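Local coordinates for protein 2-keto-3-deoxygluconate kinase (Thermotoga maritima, PDB 2AFB) that probably phosphorylates 2-keto-3-deoxygluconate with ATP, as a sugar-acid kinase of the pfkB (ribokinase-like) family, at residues A[57-62]-A[298-303]; A[47-52]-A[290-295]; A[320-323]-A[329-332]; A[142-147]-A[161-166]. All blocks are in the same frame, centred on the assembly; numbering follows the deposited sequence.

Interaction 1: A[57-62]-A[298-303]. With NI (nickel (II) ion), chain E.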
loop_
_atom_site.group_PDB
_atom_site.type_symbol
_atom_site.label_atom_id
_atom_site.label_comp_id
_atom_site.label_asym_id
_atom_site.label_seq_id
_atom_site.Cartn_x
_atom_site.Cartn_y
_atom_site.Cartn_z
HETATM N N MSE A 57 11.205 -11.625 -26.096
HETATM C CA MSE A 57 12.304 -11.681 -27.029
HETATM C C MSE A 57 11.982 -11.130 -28.410
HETATM O O MSE A 57 12.885 -11.064 -29.250
HETATM C CB MSE A 57 12.731 -13.130 -27.280
HETATM C CG MSE A 57 13.169 -13.935 -26.097
HETATM SE SE MSE A 57 14.613 -13.117 -25.092
HETATM C CE MSE A 57 13.606 -12.108 -23.552
ATOM N N GLY A 58 10.734 -10.836 -28.730
ATOM C CA GLY A 58 10.463 -10.159 -30.024
ATOM C C GLY A 58 9.981 -11.084 -31.134
ATOM O O GLY A 58 10.098 -10.737 -32.294
ATOM N N LEU A 59 9.448 -12.262 -30.765
ATOM C CA LEU A 59 8.816 -13.203 -31.718
ATOM C C LEU A 59 7.289 -13.040 -31.683
ATOM O O LEU A 59 6.774 -12.266 -30.907
ATOM C CB LEU A 59 9.164 -14.662 -31.391
ATOM C CG LEU A 59 10.645 -15.029 -31.237
ATOM C CD1 LEU A 59 10.783 -16.531 -31.235
ATOM C CD2 LEU A 59 11.483 -14.451 -32.319
ATOM N N ASP A 60 6.582 -13.749 -32.552
ATOM C CA ASP A 60 5.118 -13.671 -32.601
ATOM C C ASP A 60 4.565 -14.849 -31.845
ATOM O O ASP A 60 4.334 -15.910 -32.393
ATOM C CB ASP A 60 4.607 -13.676 -34.024
ATOM C CG ASP A 60 4.978 -12.418 -34.775
ATOM O OD1 ASP A 60 5.273 -11.369 -34.147
ATOM O OD2 ASP A 60 4.972 -12.502 -36.004
ATOM N N ALA A 61 4.370 -14.634 -30.572
ATOM C CA ALA A 61 3.949 -15.663 -29.653
ATOM C C ALA A 61 2.446 -15.611 -29.503
ATOM O O ALA A 61 1.892 -14.560 -29.198
ATOM C CB ALA A 61 4.627 -15.466 -28.330
ATOM N N TYR A 62 1.788 -16.731 -29.752
ATOM C CA TYR A 62 0.337 -16.822 -29.502
ATOM C C TYR A 62 0.135 -17.816 -28.390
ATOM O O TYR A 62 0.748 -18.880 -28.387
ATOM C CB TYR A 62 -0.425 -17.316 -30.715
ATOM C CG TYR A 62 -0.331 -16.440 -31.919
ATOM C CD1 TYR A 62 0.826 -16.380 -32.671
ATOM C CD2 TYR A 62 -1.435 -15.693 -32.347
ATOM C CE1 TYR A 62 0.903 -15.555 -33.807
ATOM C CE2 TYR A 62 -1.372 -14.890 -33.487
ATOM C CZ TYR A 62 -0.193 -14.832 -34.204
ATOM O OH TYR A 62 -0.121 -14.039 -35.333
ATOM N N LEU A 298 15.217 -21.767 -24.319
ATOM C CA LEU A 298 15.719 -22.882 -25.137
ATOM C C LEU A 298 15.040 -22.900 -26.516
ATOM O O LEU A 298 15.699 -23.139 -27.565
ATOM C CB LEU A 298 15.513 -24.204 -24.408
ATOM C CG LEU A 298 16.093 -25.440 -25.092
ATOM C CD1 LEU A 298 17.582 -25.323 -25.291
ATOM C CD2 LEU A 298 15.740 -26.654 -24.255
ATOM N N ILE A 299 13.743 -22.579 -26.529
ATOM C CA ILE A 299 12.982 -22.479 -27.776
ATOM C C ILE A 299 13.543 -21.327 -28.618
ATOM O O ILE A 299 13.797 -21.476 -29.827
ATOM C CB ILE A 299 11.524 -22.220 -27.496
ATOM C CG1 ILE A 299 10.900 -23.469 -26.887
ATOM C CG2 ILE A 299 10.778 -21.841 -28.729
ATOM C CD1 ILE A 299 9.551 -23.194 -26.231
ATOM N N TYR A 300 13.704 -20.183 -27.963
ATOM C CA TYR A 300 14.247 -19.000 -28.599
ATOM C C TYR A 300 15.589 -19.356 -29.218
ATOM O O TYR A 300 15.775 -19.116 -30.386
ATOM C CB TYR A 300 14.388 -17.820 -27.619
ATOM C CG TYR A 300 14.955 -16.588 -28.249
ATOM C CD1 TYR A 300 14.216 -15.840 -29.164
ATOM C CD2 TYR A 300 16.265 -16.181 -27.986
ATOM C CE1 TYR A 300 14.759 -14.691 -29.766
ATOM C CE2 TYR A 300 16.806 -15.053 -28.602
ATOM C CZ TYR A 300 16.040 -14.319 -29.476
ATOM O OH TYR A 300 16.587 -13.206 -30.068
ATOM N N GLY A 301 16.505 -19.945 -28.442
ATOM C CA GLY A 301 17.836 -20.265 -28.945
ATOM C C GLY A 301 17.829 -21.212 -30.144
ATOM O O GLY A 301 18.643 -21.109 -31.034
ATOM N N SER A 302 16.913 -22.162 -30.131
ATOM C CA SER A 302 16.810 -23.112 -31.195
ATOM C C SER A 302 16.313 -22.429 -32.470
ATOM O O SER A 302 16.850 -22.699 -33.521
ATOM C CB SER A 302 15.898 -24.252 -30.799
ATOM O OG SER A 302 16.401 -24.856 -29.625
ATOM N N LEU A 303 15.315 -21.552 -32.351
ATOM C CA LEU A 303 14.843 -20.745 -33.479
ATOM C C LEU A 303 15.926 -19.860 -34.015
ATOM O O LEU A 303 16.006 -19.661 -35.225
ATOM C CB LEU A 303 13.649 -19.905 -33.111
ATOM C CG LEU A 303 12.388 -20.790 -32.910
ATOM C CD1 LEU A 303 11.244 -20.049 -32.285
ATOM C CD2 LEU A 303 11.929 -21.397 -34.271
HETATM NI NI NI E . 4.392 -10.762 -37.076
HETATM O O HOH W 1 3.439 -11.778 -39.177
HETATM O O HOH W 2 3.013 -9.175 -35.845
#
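Met57, modelled as selenomethionine, lies across one face of the Tyr300 ring. Its CB lies over the face near the rim, 3.6 Å from Tyr300 CE1. The next atom, CG, moves farther in and makes a CH-pi contact, 3.9 Å from the centroid of the Tyr300 ring and 18° off its normal. SE then sits almost directly above the ring of Tyr300, 4.5 Å from the centroid and 10° off the normal, a Met-aromatic contact in which selenium takes the place of sulfur. Bends at chi2 and chi3 turn the terminal CE away from the tyrosine, and Met57 also packs on Ile334 and Ile337 of helix 334-341. Tyr300 reaches out from helix 290-304 with CG anti to the backbone N (chi1 180°), which carries the ring clear of the helix and across the methionine at about a right angle. Between Met57 and strand 60-67 the chain turns at Gly58, whose positive phi closes helix 46-56 with a Schellman motif. It is a helix-to-strand turn of the ribokinase-like fold, packed here against a later helix. Beyond the turn, Leu59 comes to the edge of the same ring, its CD1 lying near the ring plane and 4.1 Å from Tyr300 CD1. That methyl also meets Leu303, with 3.7 Å between the CD1 atoms of Leu59 and Leu303. Asp60 faces the other way and binds a nickel ion through OD2 at 2.1 Å; His12, from a histidine run that is probably a purification tag, and two waters are further ligands.

Interaction 2: A[47-52]-A[290-295]; sequences EANVAA and AGDSFA
Asn49 and Asp292 meet where helices 46-56 and 290-304 come together, the axes of their short segments 8.2 Å apart at closest approach and crossing at -49°. The amide ND2 of Asn49 donates to OD2 of Asp292 over 2.9 Å, a fairly straight bond at 161°. It leaves in the plane of the amide but reaches the carboxylate on its anti side, well out of the carboxylate plane. The other amide atom, OD1, accepts from the backbone N of Gly45, which fixes the flip of the group. Packing is close beside this bond: Asn49 CB is 3.6 Å from Asp292 CB. Val50 CG2 presses to 3.5 Å from the backbone O of Asp292. Farther along, the fit relaxes to 4.1 Å between Val50 CG2 and Ala295 CB. Asp292, at the polar end of the contact, is partly exposed, whereas Asn49, Val50 and Ala295 are buried. Ala290, Gly291 and Asp292 belong to the GAGD signature of pfkB kinases, whose aspartate is the general base in characterised relatives; the bond from Asn49 is consistent with holding the equivalent residue in place here. Helix 46-56 backs onto Phe63 of strand 60-67, while helix 290-304 rests on helix 308-322 and strand 248-255.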
loop_
_atom_site.group_PDB
_atom_site.type_symbol
_atom_site.label_atom_id
_atom_site.label_comp_id
_atom_site.label_asym_id
_atom_site.label_seq_id
_atom_site.Cartn_x
_atom_site.Cartn_y
_atom_site.Cartn_z
ATOM N N GLU A 47 2.705 -22.792 -19.763
ATOM C CA GLU A 47 2.739 -22.463 -21.189
ATOM C C GLU A 47 2.452 -20.995 -21.490
ATOM O O GLU A 47 3.045 -20.432 -22.421
ATOM C CB GLU A 47 1.849 -23.403 -22.015
ATOM C CG GLU A 47 2.088 -24.912 -21.729
ATOM C CD GLU A 47 1.175 -25.481 -20.627
ATOM O OE1 GLU A 47 0.544 -24.698 -19.844
ATOM O OE2 GLU A 47 1.093 -26.716 -20.550
ATOM N N ALA A 48 1.672 -20.320 -20.649
ATOM C CA ALA A 48 1.507 -18.872 -20.806
ATOM C C ALA A 48 2.818 -18.149 -20.559
ATOM O O ALA A 48 3.145 -17.214 -21.267
ATOM C CB ALA A 48 0.383 -18.280 -19.932
ATOM N N ASN A 49 3.554 -18.597 -19.561
ATOM C CA ASN A 49 4.806 -17.993 -19.191
ATOM C C ASN A 49 5.849 -18.134 -20.335
ATOM O O ASN A 49 6.636 -17.212 -20.619
ATOM C CB ASN A 49 5.343 -18.619 -17.914
ATOM C CG ASN A 49 4.401 -18.488 -16.689
ATOM O OD1 ASN A 49 3.471 -17.683 -16.653
ATOM N ND2 ASN A 49 4.682 -19.299 -15.668
ATOM N N VAL A 50 5.802 -19.254 -21.022
ATOM C CA VAL A 50 6.673 -19.507 -22.183
ATOM C C VAL A 50 6.340 -18.539 -23.306
ATOM O O VAL A 50 7.229 -17.918 -23.911
ATOM C CB VAL A 50 6.561 -20.979 -22.655
ATOM C CG1 VAL A 50 7.375 -21.208 -23.942
ATOM C CG2 VAL A 50 7.022 -21.895 -21.565
ATOM N N ALA A 51 5.062 -18.383 -23.582
ATOM C CA ALA A 51 4.625 -17.452 -24.610
ATOM C C ALA A 51 5.099 -16.031 -24.266
ATOM O O ALA A 51 5.545 -15.264 -25.126
ATOM C CB ALA A 51 3.073 -17.486 -24.743
ATOM N N ALA A 52 5.032 -15.679 -22.986
ATOM C CA ALA A 52 5.378 -14.324 -22.584
ATOM C C ALA A 52 6.858 -14.101 -22.750
ATOM O O ALA A 52 7.243 -12.984 -23.107
ATOM C CB ALA A 52 4.931 -14.015 -21.137
ATOM N N ALA A 290 10.463 -19.925 -13.387
ATOM C CA ALA A 290 11.896 -20.002 -13.745
ATOM C C ALA A 290 12.150 -21.124 -14.766
ATOM O O ALA A 290 12.796 -20.932 -15.815
ATOM C CB ALA A 290 12.735 -20.201 -12.492
ATOM N N GLY A 291 11.568 -22.282 -14.487
ATOM C CA GLY A 291 11.557 -23.387 -15.457
ATOM C C GLY A 291 10.933 -23.010 -16.775
ATOM O O GLY A 291 11.370 -23.486 -17.834
ATOM N N ASP A 292 9.892 -22.159 -16.745
ATOM C CA ASP A 292 9.231 -21.791 -18.003
ATOM C C ASP A 292 10.076 -20.852 -18.809
ATOM O O ASP A 292 10.034 -20.912 -20.006
ATOM C CB ASP A 292 7.820 -21.224 -17.783
ATOM C CG ASP A 292 7.001 -22.102 -16.818
ATOM O OD1 ASP A 292 6.967 -23.338 -17.039
ATOM O OD2 ASP A 292 6.425 -21.555 -15.849
ATOM N N SER A 293 10.820 -19.962 -18.159
ATOM C CA SER A 293 11.726 -19.107 -18.841
ATOM C C SER A 293 12.903 -19.906 -19.426
ATOM O O SER A 293 13.391 -19.569 -20.497
ATOM C CB SER A 293 12.183 -17.964 -17.931
ATOM O OG SER A 293 12.993 -18.451 -16.885
ATOM N N PHE A 294 13.362 -20.945 -18.727
ATOM C CA PHE A 294 14.351 -21.864 -19.319
ATOM C C PHE A 294 13.828 -22.378 -20.661
ATOM O O PHE A 294 14.498 -22.298 -21.647
ATOM C CB PHE A 294 14.688 -23.036 -18.387
ATOM C CG PHE A 294 15.525 -24.120 -19.057
ATOM C CD1 PHE A 294 16.804 -23.864 -19.465
ATOM C CD2 PHE A 294 14.991 -25.369 -19.312
ATOM C CE1 PHE A 294 17.569 -24.842 -20.148
ATOM C CE2 PHE A 294 15.732 -26.363 -19.969
ATOM C CZ PHE A 294 17.034 -26.088 -20.376
ATOM N N ALA A 295 12.629 -22.938 -20.638
ATOM C CA ALA A 295 11.961 -23.484 -21.816
ATOM C C ALA A 295 11.818 -22.477 -22.943
ATOM O O ALA A 295 12.097 -22.803 -24.100
ATOM C CB ALA A 295 10.579 -24.019 -21.445
#

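Interaction 3: A[320-323]-A[329-332]; sequences CLKH and FVVL
NZ of Lys322 is gripped by three backbone carbonyls, those of Val288, Ile325 and Gly327, and the carbon chain that carries it there rests on the backbone carbonyl of Phe329 and the side chain of Val330. CG stands anti to the backbone N (chi1 176°), and bends at chi2 and chi4 fold the chain back along the returning loop. On the way CD of Lys322 passes 3.9 Å from CG1 of Val330, and its CE lies 3.8 Å from the carbonyl O of Phe329, van der Waals contacts and not hydrogen bonds. Val330 presents CG1 to the lysine while its backbone continues toward Leu332. There a second, wholly apolar patch forms: CD1 of Leu332 touches CB of Leu321 at 3.9 Å, and its CD2 lies 4.0 Å from CD1 of Leu321, the two side chains set obliquely. The side chain of Phe329 leads away instead, to stack on His79 and meet Phe83 edge to face. This is the turn by which the chain leaves helix 308-322 and doubles back before helix 334-341, next to the loop that leads into helix 290-304. A second subunit covers part of it, with Arg32 of that subunit donating to the carbonyl O of Val331. A buried lysine amine surrounded by carbonyl oxygens is expected to keep its proton, and its positive charge would draw the two loops together: Val288 lies just before helix 290-304, Ile325 and Gly327 between the segments of this contact. The lysine joins a polar end, satisfied by backbone carbonyls, to an aliphatic stem that packs beside the Leu321-Leu332 pair.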
loop_
_atom_site.group_PDB
_atom_site.type_symbol
_atom_site.label_atom_id
_atom_site.label_comp_id
_atom_site.label_asym_id
_atom_site.label_seq_id
_atom_site.Cartn_x
_atom_site.Cartn_y
_atom_site.Cartn_z
ATOM N N CYS A 320 17.828 -18.007 -14.561
ATOM C CA CYS A 320 18.385 -17.368 -13.364
ATOM C C CYS A 320 17.751 -16.000 -13.078
ATOM O O CYS A 320 17.298 -15.712 -11.972
ATOM C CB CYS A 320 19.906 -17.209 -13.490
ATOM S SG CYS A 320 20.692 -16.229 -12.159
ATOM N N LEU A 321 17.733 -15.151 -14.086
ATOM C CA LEU A 321 17.160 -13.806 -13.957
ATOM C C LEU A 321 15.680 -13.824 -13.606
ATOM O O LEU A 321 15.229 -13.007 -12.796
ATOM C CB LEU A 321 17.420 -12.962 -15.201
ATOM C CG LEU A 321 18.881 -12.510 -15.422
ATOM C CD1 LEU A 321 19.111 -12.036 -16.835
ATOM C CD2 LEU A 321 19.285 -11.394 -14.470
ATOM N N LYS A 322 14.914 -14.754 -14.151
ATOM C CA LYS A 322 13.506 -14.841 -13.778
ATOM C C LYS A 322 13.372 -14.926 -12.241
ATOM O O LYS A 322 12.480 -14.322 -11.675
ATOM C CB LYS A 322 12.798 -16.054 -14.451
ATOM C CG LYS A 322 11.330 -16.283 -14.054
ATOM C CD LYS A 322 10.467 -15.022 -14.132
ATOM C CE LYS A 322 9.254 -15.015 -13.188
ATOM N NZ LYS A 322 9.481 -14.939 -11.692
ATOM N N HIS A 323 14.285 -15.625 -11.572
ATOM C CA HIS A 323 14.196 -15.817 -10.114
ATOM C C HIS A 323 14.171 -14.457 -9.386
ATOM O O HIS A 323 13.798 -14.399 -8.204
ATOM C CB HIS A 323 15.370 -16.596 -9.564
ATOM C CG HIS A 323 15.353 -18.074 -9.825
ATOM N ND1 HIS A 323 15.736 -18.635 -11.033
ATOM C CD2 HIS A 323 15.103 -19.108 -8.994
ATOM C CE1 HIS A 323 15.705 -19.950 -10.932
ATOM N NE2 HIS A 323 15.295 -20.266 -9.715
ATOM N N PHE A 329 5.839 -14.065 -15.266
ATOM C CA PHE A 329 6.393 -13.768 -16.578
ATOM C C PHE A 329 7.751 -13.066 -16.387
ATOM O O PHE A 329 7.933 -12.300 -15.446
ATOM C CB PHE A 329 5.441 -12.781 -17.285
ATOM C CG PHE A 329 4.136 -13.359 -17.789
ATOM C CD1 PHE A 329 3.733 -14.681 -17.554
ATOM C CD2 PHE A 329 3.250 -12.526 -18.477
ATOM C CE1 PHE A 329 2.519 -15.154 -18.030
ATOM C CE2 PHE A 329 2.038 -13.021 -18.969
ATOM C CZ PHE A 329 1.691 -14.337 -18.767
ATOM N N VAL A 330 8.695 -13.290 -17.290
ATOM C CA VAL A 330 9.916 -12.496 -17.323
ATOM C C VAL A 330 9.595 -11.093 -17.839
ATOM O O VAL A 330 8.660 -10.889 -18.633
ATOM C CB VAL A 330 11.026 -13.078 -18.260
ATOM C CG1 VAL A 330 11.438 -14.463 -17.830
ATOM C CG2 VAL A 330 10.606 -13.062 -19.755
ATOM N N VAL A 331 10.357 -10.130 -17.348
ATOM C CA VAL A 331 10.489 -8.816 -17.964
ATOM C C VAL A 331 11.981 -8.746 -18.240
ATOM O O VAL A 331 12.757 -8.520 -17.315
ATOM C CB VAL A 331 10.071 -7.679 -16.973
ATOM C CG1 VAL A 331 10.313 -6.326 -17.527
ATOM C CG2 VAL A 331 8.625 -7.843 -16.551
ATOM N N LEU A 332 12.385 -9.035 -19.480
ATOM C CA LEU A 332 13.788 -9.157 -19.833
ATOM C C LEU A 332 13.969 -8.753 -21.278
ATOM O O LEU A 332 13.053 -8.940 -22.095
ATOM C CB LEU A 332 14.243 -10.610 -19.664
ATOM C CG LEU A 332 14.601 -11.062 -18.247
ATOM C CD1 LEU A 332 15.084 -12.520 -18.275
ATOM C CD2 LEU A 332 15.610 -10.162 -17.610
#

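Interaction 4: A[142-147]-A[161-166]; sequences FHFSGI and DALKVA
Strand 142-145 and helix 161-166 run nearly antiparallel, their axes 10.3 Å apart at an angle of 152°, and Phe142 and Phe144 span that distance to Ala162 and Leu163. Phe142 meets both helix residues: with CG anti to the backbone N (chi1 -179°), its ring extends outward and brings CZ to 3.8 Å from CB of Ala162. The same ring meets Leu163 at its edge, Phe142 CE2 being 4.2 Å from the CD2 methyl of Leu163, which lies near the ring plane. Leu163 leaves the helix obliquely, but its branched end swings back toward the strand; its CD2 methyl reaches both aromatic rings, the side chain crossing each at about a right angle. That CD2 is closer to Phe144, 3.7 Å from CE1, while CD1 of Leu163 stands 4.2 Å from Phe144 CZ. The two segments belong to a beta-alpha-beta crossover of the Rossmann-like pfkB fold, in which helix 155-169 covers the sheet and links strand 139-145 to its parallel neighbour 172-176. Val173 of that neighbouring strand continues the apolar layer, touching Phe144, Leu163 and Ala166, and Trp132 closes over Ala162 from helix 132-135. Residues 143 and 145 of the strand face the other side of the sheet: His143 ND1 is hydrogen-bonded to Ser174 OG. At the strand's C-terminal end Ser145 OG accepts from the backbone N of Ile147 over 3.2 Å, forming an ST turn, and is also hydrogen-bonded to Glu47 OE2 of helix 46-56.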
loop_
_atom_site.group_PDB
_atom_site.type_symbol
_atom_site.label_atom_id
_atom_site.label_comp_id
_atom_site.label_asym_id
_atom_site.label_seq_id
_atom_site.Cartn_x
_atom_site.Cartn_y
_atom_site.Cartn_z
ATOM N N PHE A 142 5.565 -25.172 -31.752
ATOM C CA PHE A 142 4.475 -25.498 -30.837
ATOM C C PHE A 142 5.010 -26.121 -29.537
ATOM O O PHE A 142 5.803 -27.076 -29.536
ATOM C CB PHE A 142 3.489 -26.457 -31.472
ATOM C CG PHE A 142 2.353 -26.797 -30.586
ATOM C CD1 PHE A 142 1.416 -25.860 -30.271
ATOM C CD2 PHE A 142 2.250 -28.058 -30.011
ATOM C CE1 PHE A 142 0.359 -26.186 -29.436
ATOM C CE2 PHE A 142 1.192 -28.372 -29.153
ATOM C CZ PHE A 142 0.247 -27.457 -28.895
ATOM N N HIS A 143 4.570 -25.542 -28.446
ATOM C CA HIS A 143 4.990 -25.922 -27.101
ATOM C C HIS A 143 3.811 -26.280 -26.184
ATOM O O HIS A 143 2.821 -25.560 -26.163
ATOM C CB HIS A 143 5.824 -24.800 -26.453
ATOM C CG HIS A 143 6.277 -25.148 -25.082
ATOM N ND1 HIS A 143 7.277 -26.063 -24.853
ATOM C CD2 HIS A 143 5.793 -24.791 -23.867
ATOM C CE1 HIS A 143 7.433 -26.207 -23.548
ATOM N NE2 HIS A 143 6.518 -25.471 -22.931
ATOM N N PHE A 144 3.936 -27.393 -25.431
ATOM C CA PHE A 144 2.951 -27.790 -24.401
ATOM C C PHE A 144 3.699 -28.346 -23.218
ATOM O O PHE A 144 4.914 -28.607 -23.326
ATOM C CB PHE A 144 1.881 -28.816 -24.900
ATOM C CG PHE A 144 2.420 -30.211 -25.220
ATOM C CD1 PHE A 144 3.154 -30.451 -26.385
ATOM C CD2 PHE A 144 2.164 -31.282 -24.372
ATOM C CE1 PHE A 144 3.630 -31.726 -26.666
ATOM C CE2 PHE A 144 2.637 -32.519 -24.628
ATOM C CZ PHE A 144 3.379 -32.753 -25.777
ATOM N N SER A 145 2.997 -28.467 -22.073
ATOM C CA SER A 145 3.572 -29.131 -20.912
ATOM C C SER A 145 2.675 -30.231 -20.339
ATOM O O SER A 145 1.457 -30.246 -20.576
ATOM C CB SER A 145 3.904 -28.124 -19.834
ATOM O OG SER A 145 2.868 -28.073 -18.886
ATOM N N GLY A 146 3.278 -31.137 -19.562
ATOM C CA GLY A 146 2.533 -32.251 -18.915
ATOM C C GLY A 146 1.532 -31.855 -17.815
ATOM O O GLY A 146 0.774 -32.681 -17.286
ATOM N N ILE A 147 1.522 -30.586 -17.453
ATOM C CA ILE A 147 0.519 -30.090 -16.543
ATOM C C ILE A 147 -0.861 -30.172 -17.182
ATOM O O ILE A 147 -1.845 -30.403 -16.487
ATOM C CB ILE A 147 0.830 -28.640 -16.144
ATOM C CG1 ILE A 147 1.904 -28.644 -15.058
ATOM C CG2 ILE A 147 -0.409 -27.933 -15.610
ATOM C CD1 ILE A 147 2.724 -27.427 -15.054
ATOM N N ASP A 161 -5.084 -33.619 -30.990
ATOM C CA ASP A 161 -5.543 -32.863 -32.177
ATOM C C ASP A 161 -4.455 -31.899 -32.608
ATOM O O ASP A 161 -4.086 -31.865 -33.774
ATOM C CB ASP A 161 -6.800 -32.025 -31.912
ATOM C CG ASP A 161 -8.078 -32.856 -31.781
ATOM O OD1 ASP A 161 -8.118 -34.009 -32.257
ATOM O OD2 ASP A 161 -9.055 -32.349 -31.176
ATOM N N ALA A 162 -3.958 -31.099 -31.666
ATOM C CA ALA A 162 -2.904 -30.110 -31.982
ATOM C C ALA A 162 -1.634 -30.764 -32.529
ATOM O O ALA A 162 -0.985 -30.255 -33.445
ATOM C CB ALA A 162 -2.540 -29.253 -30.725
ATOM N N LEU A 163 -1.279 -31.898 -31.967
ATOM C CA LEU A 163 0.002 -32.511 -32.291
ATOM C C LEU A 163 -0.041 -33.190 -33.672
ATOM O O LEU A 163 0.954 -33.252 -34.395
ATOM C CB LEU A 163 0.352 -33.525 -31.217
ATOM C CG LEU A 163 0.784 -32.985 -29.874
ATOM C CD1 LEU A 163 0.814 -34.099 -28.811
ATOM C CD2 LEU A 163 2.138 -32.323 -30.024
ATOM N N LYS A 164 -1.199 -33.724 -34.020
ATOM C CA LYS A 164 -1.386 -34.288 -35.342
ATOM C C LYS A 164 -1.275 -33.212 -36.405
ATOM O O LYS A 164 -0.643 -33.423 -37.415
ATOM C CB LYS A 164 -2.733 -34.974 -35.451
ATOM C CG LYS A 164 -2.758 -36.333 -34.774
ATOM C CD LYS A 164 -4.065 -37.036 -35.057
ATOM C CE LYS A 164 -4.299 -38.252 -34.161
ATOM N NZ LYS A 164 -5.783 -38.475 -33.973
ATOM N N VAL A 165 -1.889 -32.061 -36.197
ATOM C CA VAL A 165 -1.704 -30.948 -37.143
ATOM C C VAL A 165 -0.264 -30.417 -37.201
ATOM O O VAL A 165 0.278 -30.132 -38.266
ATOM C CB VAL A 165 -2.636 -29.792 -36.808
ATOM C CG1 VAL A 165 -2.381 -28.588 -37.747
ATOM C CG2 VAL A 165 -4.092 -30.277 -36.919
ATOM N N ALA A 166 0.346 -30.242 -36.050
ATOM C CA ALA A 166 1.735 -29.847 -36.003
ATOM C C ALA A 166 2.540 -30.789 -36.873
ATOM O O ALA A 166 3.356 -30.366 -37.649
ATOM C CB ALA A 166 2.229 -29.914 -34.590
#

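Interactions 1 and 2 share helix 290-304 and draw on successive parts of the chain, helix 46-56 and the turn into strand 60-67; their centres are about 11 Å apart and Ile299 touches Val50 between them. Interaction 3 follows both along the chain, on helix 308-322 and the loop behind it, with its centre about 9 Å from that of interaction 2, where Phe329 packs on Asn49 and Ala52. Interaction 4 is nested inside the long loops closed by interactions 1 and 2, and lies across the chain's centre from interaction 3, about 25 Å between centres. Interactions 1 and 2 join N-terminal and C-terminal parts of the kinase through helix 290-304, which begins within the GAGD motif, whereas 3 and 4 are local.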